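Local coordinates for protein Rna-directed RNA polymerase (Infectious pancreatic necrosis virus, PDB 3ZED) that probably copies the viral RNA genome as an RNA-dependent RNA polymerase, adding ribonucleotides from their triphosphates, and occurs both free and covalently attached to that RNA, at residues G191-N194 and E195-A198; N473-T476 and F477-H481. One frame throughout, in Å; residues are numbered along the deposited sequence.

Contact 1 (G191-N194 and E195-A198); sequences GYTN and EQLA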
loop_
_atom_site.group_PDB
_atom_site.type_symbol
_atom_site.label_atom_id
_atom_site.label_comp_id
_atom_site.label_asym_id
_atom_site.label_seq_id
_atom_site.Cartn_x
_atom_site.Cartn_y
_atom_site.Cartn_z
ATOM N N GLY B 191 1.263 -17.858 18.532
ATOM C CA GLY B 191 0.364 -18.132 19.644
ATOM C C GLY B 191 -0.959 -17.394 19.640
ATOM O O GLY B 191 -1.612 -17.316 20.688
ATOM N N TYR B 192 -1.380 -16.867 18.467
ATOM C CA TYR B 192 -2.644 -16.136 18.356
ATOM C C TYR B 192 -3.676 -16.863 17.519
ATOM O O TYR B 192 -3.357 -17.370 16.441
ATOM C CB TYR B 192 -2.440 -14.739 17.738
ATOM C CG TYR B 192 -1.567 -13.801 18.540
ATOM C CD1 TYR B 192 -2.116 -12.958 19.506
ATOM C CD2 TYR B 192 -0.201 -13.716 18.298
ATOM C CE1 TYR B 192 -1.320 -12.092 20.246
ATOM C CE2 TYR B 192 0.610 -12.857 19.039
ATOM C CZ TYR B 192 0.042 -12.040 20.003
ATOM O OH TYR B 192 0.834 -11.191 20.728
ATOM N N THR B 193 -4.936 -16.863 17.987
ATOM C CA THR B 193 -6.061 -17.368 17.205
ATOM C C THR B 193 -6.515 -16.191 16.298
ATOM O O THR B 193 -6.059 -15.067 16.511
ATOM C CB THR B 193 -7.202 -17.874 18.106
ATOM O OG1 THR B 193 -7.736 -16.770 18.837
ATOM C CG2 THR B 193 -6.790 -19.018 19.056
ATOM N N ASN B 194 -7.435 -16.430 15.343
ATOM C CA ASN B 194 -7.968 -15.375 14.481
ATOM C C ASN B 194 -8.701 -14.328 15.314
ATOM O O ASN B 194 -8.525 -13.135 15.081
ATOM C CB ASN B 194 -8.900 -15.951 13.428
ATOM C CG ASN B 194 -8.201 -16.628 12.278
ATOM O OD1 ASN B 194 -7.129 -16.220 11.840
ATOM N ND2 ASN B 194 -8.816 -17.667 11.743
ATOM N N GLU B 195 -9.466 -14.776 16.322
ATOM C CA GLU B 195 -10.244 -13.898 17.203
ATOM C C GLU B 195 -9.342 -13.040 18.094
ATOM O O GLU B 195 -9.632 -11.859 18.267
ATOM C CB GLU B 195 -11.265 -14.703 18.037
ATOM C CG GLU B 195 -12.228 -13.855 18.861
ATOM C CD GLU B 195 -13.083 -12.820 18.149
ATOM O OE1 GLU B 195 -13.275 -12.919 16.913
ATOM O OE2 GLU B 195 -13.593 -11.915 18.850
ATOM N N GLN B 196 -8.241 -13.602 18.616
ATOM C CA GLN B 196 -7.289 -12.835 19.435
ATOM C C GLN B 196 -6.642 -11.719 18.605
ATOM O O GLN B 196 -6.519 -10.593 19.097
ATOM C CB GLN B 196 -6.231 -13.745 20.050
ATOM C CG GLN B 196 -6.763 -14.537 21.237
ATOM C CD GLN B 196 -5.793 -15.568 21.751
ATOM O OE1 GLN B 196 -4.935 -16.088 21.019
ATOM N NE2 GLN B 196 -5.944 -15.915 23.023
ATOM N N LEU B 197 -6.289 -12.012 17.338
ATOM C CA LEU B 197 -5.741 -11.006 16.425
ATOM C C LEU B 197 -6.768 -9.920 16.108
ATOM O O LEU B 197 -6.412 -8.741 16.098
ATOM C CB LEU B 197 -5.248 -11.631 15.126
ATOM C CG LEU B 197 -3.892 -12.307 15.177
ATOM C CD1 LEU B 197 -3.529 -12.779 13.819
ATOM C CD2 LEU B 197 -2.801 -11.355 15.674
ATOM N N ALA B 198 -8.044 -10.316 15.901
ATOM C CA ALA B 198 -9.164 -9.412 15.636
ATOM C C ALA B 198 -9.354 -8.415 16.787
ATOM O O ALA B 198 -9.602 -7.237 16.531
ATOM C CB ALA B 198 -10.441 -10.211 15.413
HETATM O O HOH W 1 -3.785 -18.672 21.687
#

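Contact 2 (N473-T476 and F477-H481); sequences NAFT and FLNNH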
loop_
_atom_site.group_PDB
_atom_site.type_symbol
_atom_site.label_atom_id
_atom_site.label_comp_id
_atom_site.label_asym_id
_atom_site.label_seq_id
_atom_site.Cartn_x
_atom_site.Cartn_y
_atom_site.Cartn_z
ATOM N N ASN B 473 -0.037 -5.575 -4.155
ATOM C CA ASN B 473 -1.361 -6.198 -4.168
ATOM C C ASN B 473 -2.308 -5.358 -3.280
ATOM O O ASN B 473 -1.841 -4.598 -2.430
ATOM C CB ASN B 473 -1.311 -7.693 -3.748
ATOM C CG ASN B 473 -1.464 -7.981 -2.264
ATOM O OD1 ASN B 473 -2.566 -8.035 -1.723
ATOM N ND2 ASN B 473 -0.369 -8.215 -1.585
ATOM N N ALA B 474 -3.634 -5.479 -3.495
ATOM C CA ALA B 474 -4.687 -4.725 -2.800
ATOM C C ALA B 474 -4.586 -4.810 -1.258
ATOM O O ALA B 474 -4.965 -3.866 -0.575
ATOM C CB ALA B 474 -6.047 -5.215 -3.260
ATOM N N PHE B 475 -4.049 -5.906 -0.720
ATOM C CA PHE B 475 -3.937 -6.091 0.736
ATOM C C PHE B 475 -2.539 -5.761 1.291
ATOM O O PHE B 475 -2.293 -6.043 2.463
ATOM C CB PHE B 475 -4.345 -7.535 1.112
ATOM C CG PHE B 475 -5.846 -7.713 1.323
ATOM C CD1 PHE B 475 -6.757 -7.366 0.326
ATOM C CD2 PHE B 475 -6.341 -8.214 2.518
ATOM C CE1 PHE B 475 -8.138 -7.498 0.532
ATOM C CE2 PHE B 475 -7.716 -8.356 2.719
ATOM C CZ PHE B 475 -8.605 -7.995 1.727
ATOM N N THR B 476 -1.648 -5.121 0.496
ATOM C CA THR B 476 -0.276 -4.828 0.944
ATOM C C THR B 476 -0.271 -4.075 2.312
ATOM O O THR B 476 0.329 -4.573 3.280
ATOM C CB THR B 476 0.548 -4.081 -0.139
ATOM O OG1 THR B 476 0.631 -4.897 -1.318
ATOM C CG2 THR B 476 1.976 -3.763 0.340
ATOM N N PHE B 477 -0.940 -2.911 2.380
ATOM C CA PHE B 477 -1.024 -2.091 3.606
ATOM C C PHE B 477 -1.601 -2.897 4.779
ATOM O O PHE B 477 -1.026 -2.880 5.876
ATOM C CB PHE B 477 -1.894 -0.818 3.378
ATOM C CG PHE B 477 -2.165 -0.042 4.659
ATOM C CD1 PHE B 477 -3.220 -0.400 5.503
ATOM C CD2 PHE B 477 -1.360 1.031 5.028
ATOM C CE1 PHE B 477 -3.417 0.258 6.723
ATOM C CE2 PHE B 477 -1.564 1.698 6.247
ATOM C CZ PHE B 477 -2.580 1.300 7.087
ATOM N N LEU B 478 -2.774 -3.549 4.551
ATOM C CA LEU B 478 -3.509 -4.291 5.581
ATOM C C LEU B 478 -2.692 -5.431 6.180
ATOM O O LEU B 478 -2.621 -5.551 7.400
ATOM C CB LEU B 478 -4.858 -4.830 5.032
ATOM C CG LEU B 478 -5.909 -3.776 4.677
ATOM C CD1 LEU B 478 -7.079 -4.386 3.945
ATOM C CD2 LEU B 478 -6.379 -3.032 5.907
ATOM N N ASN B 479 -2.056 -6.241 5.333
ATOM C CA ASN B 479 -1.231 -7.365 5.788
ATOM C C ASN B 479 0.017 -6.871 6.535
ATOM O O ASN B 479 0.366 -7.447 7.547
ATOM C CB ASN B 479 -0.839 -8.264 4.613
ATOM C CG ASN B 479 -1.995 -8.953 3.946
ATOM O OD1 ASN B 479 -3.049 -9.157 4.541
ATOM N ND2 ASN B 479 -1.805 -9.363 2.700
ATOM N N ASN B 480 0.659 -5.801 6.058
ATOM C CA ASN B 480 1.824 -5.223 6.738
ATOM C C ASN B 480 1.418 -4.631 8.089
ATOM O O ASN B 480 2.128 -4.816 9.077
ATOM C CB ASN B 480 2.481 -4.153 5.860
ATOM C CG ASN B 480 3.393 -4.701 4.781
ATOM O OD1 ASN B 480 3.728 -5.877 4.746
ATOM N ND2 ASN B 480 3.802 -3.857 3.864
ATOM N N HIS B 481 0.238 -3.954 8.144
ATOM C CA HIS B 481 -0.285 -3.357 9.381
ATOM C C HIS B 481 -0.567 -4.441 10.439
ATOM O O HIS B 481 -0.307 -4.220 11.623
ATOM C CB HIS B 481 -1.545 -2.529 9.075
ATOM C CG HIS B 481 -1.912 -1.544 10.152
ATOM N ND1 HIS B 481 -1.503 -0.215 10.090
ATOM C CD2 HIS B 481 -2.677 -1.715 11.258
ATOM C CE1 HIS B 481 -2.045 0.376 11.145
ATOM N NE2 HIS B 481 -2.737 -0.492 11.893
HETATM O O HOH W 2 -4.212 -2.798 1.731
#

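Contact 1 (G191-N194 and E195-A198)
T193 and Q196 form a capping box at the start of helix 194-204, just after G191, with its positive phi, has closed helix 187-190 as the C-prime residue of a Schellman motif. The box has two reciprocal bonds. T193 OG1 accepts from Q196 N at 3.2 Å, and T193 N donates back to Q196 OE1 at 3.1 Å with an N-H...O angle of 162°. The hydroxyl can face the first turn because chi1 of T193 (65°) sets OG1 between backbone N and carbonyl carbon; it is also bonded to K719 O. Beyond CG the Q196 chain runs extended (chi2 173°), carrying its amide back past the threonine, and NE2 bonds to T717 O.

Helical backbone bonds take over next, L197 N to T193 O and A198 N to N194 O, the second 3.0 Å long.

The apolar part lies on another side of the turn. Y192 CB meets L197 CG at 3.8 Å, the two side chains crossing at about a right angle, while Q196 CB sits at the edge of the tyrosine ring. Helix 476-493 closes over this pair, placing L482 and I486 on L197 and E490 at the tyrosine hydroxyl.

One water ties the loop to the cap, donating to G191 O at 2.7 Å and to Q196 OE1 at 2.9 Å.

Contact 2 (N473-T476 and F477-H481)
F475 and L478 make the apolar half of this N-terminal helix turn, where F475 is the N-cap of helix 476-493. L478 CD1 lies over one face of the phenyl ring in a CH-pi contact, 4.2 Å from the centroid and displaced toward the rim. M415, M419 and L422 of helix 412-426 also pack against F475, so this part is buried.

The packing is looser where a single water stands between A474 O and L478 N, donating to the first and accepting from the second in a longer bond of 3.3 Å.

Leading into the helix, N473 OD1 accepts from F475 N in an Asx turn, and T476 N to N473 O closes a type I beta turn from N473 to T476, reinforced by T476 OG1 at 2.7 Å from N473 O.

N479 N bonds to F475 O at 2.9 Å, almost straight at 171°. The N479 side chain folds back beside F475, its CG set next to its own backbone N (chi1 -64°), with ND2 3.5 Å from F475 CB. ND2 is bonded to Q469 OE1, whereas buried OD1 has no hydrogen-bond partner in the model and lies at the phenyl edge, in the ring plane; the amide's orientation therefore probably rests on the ND2 bond.

Overall arrangement
Contacts 1 and 2 both start helices of the polymerase palm region, yet sit at different depths: contact 2 lies about 6 Å from the centre of the chain and contact 1 about 23 Å, centre to centre. Most of the touching residues are buried in each, although contact 1 includes an exposed glycine. Their centres are 18 Å apart and their nearest atoms about 9 Å, so they do not touch. Helix 476-493, which contact 2 begins, packs further along against contact 1, and helix 412-426 borders both. In contact 1 side chain and backbone cap each other reciprocally; contact 2 combines a turn preceding the helix with aromatic packing. A water bridge occurs in each.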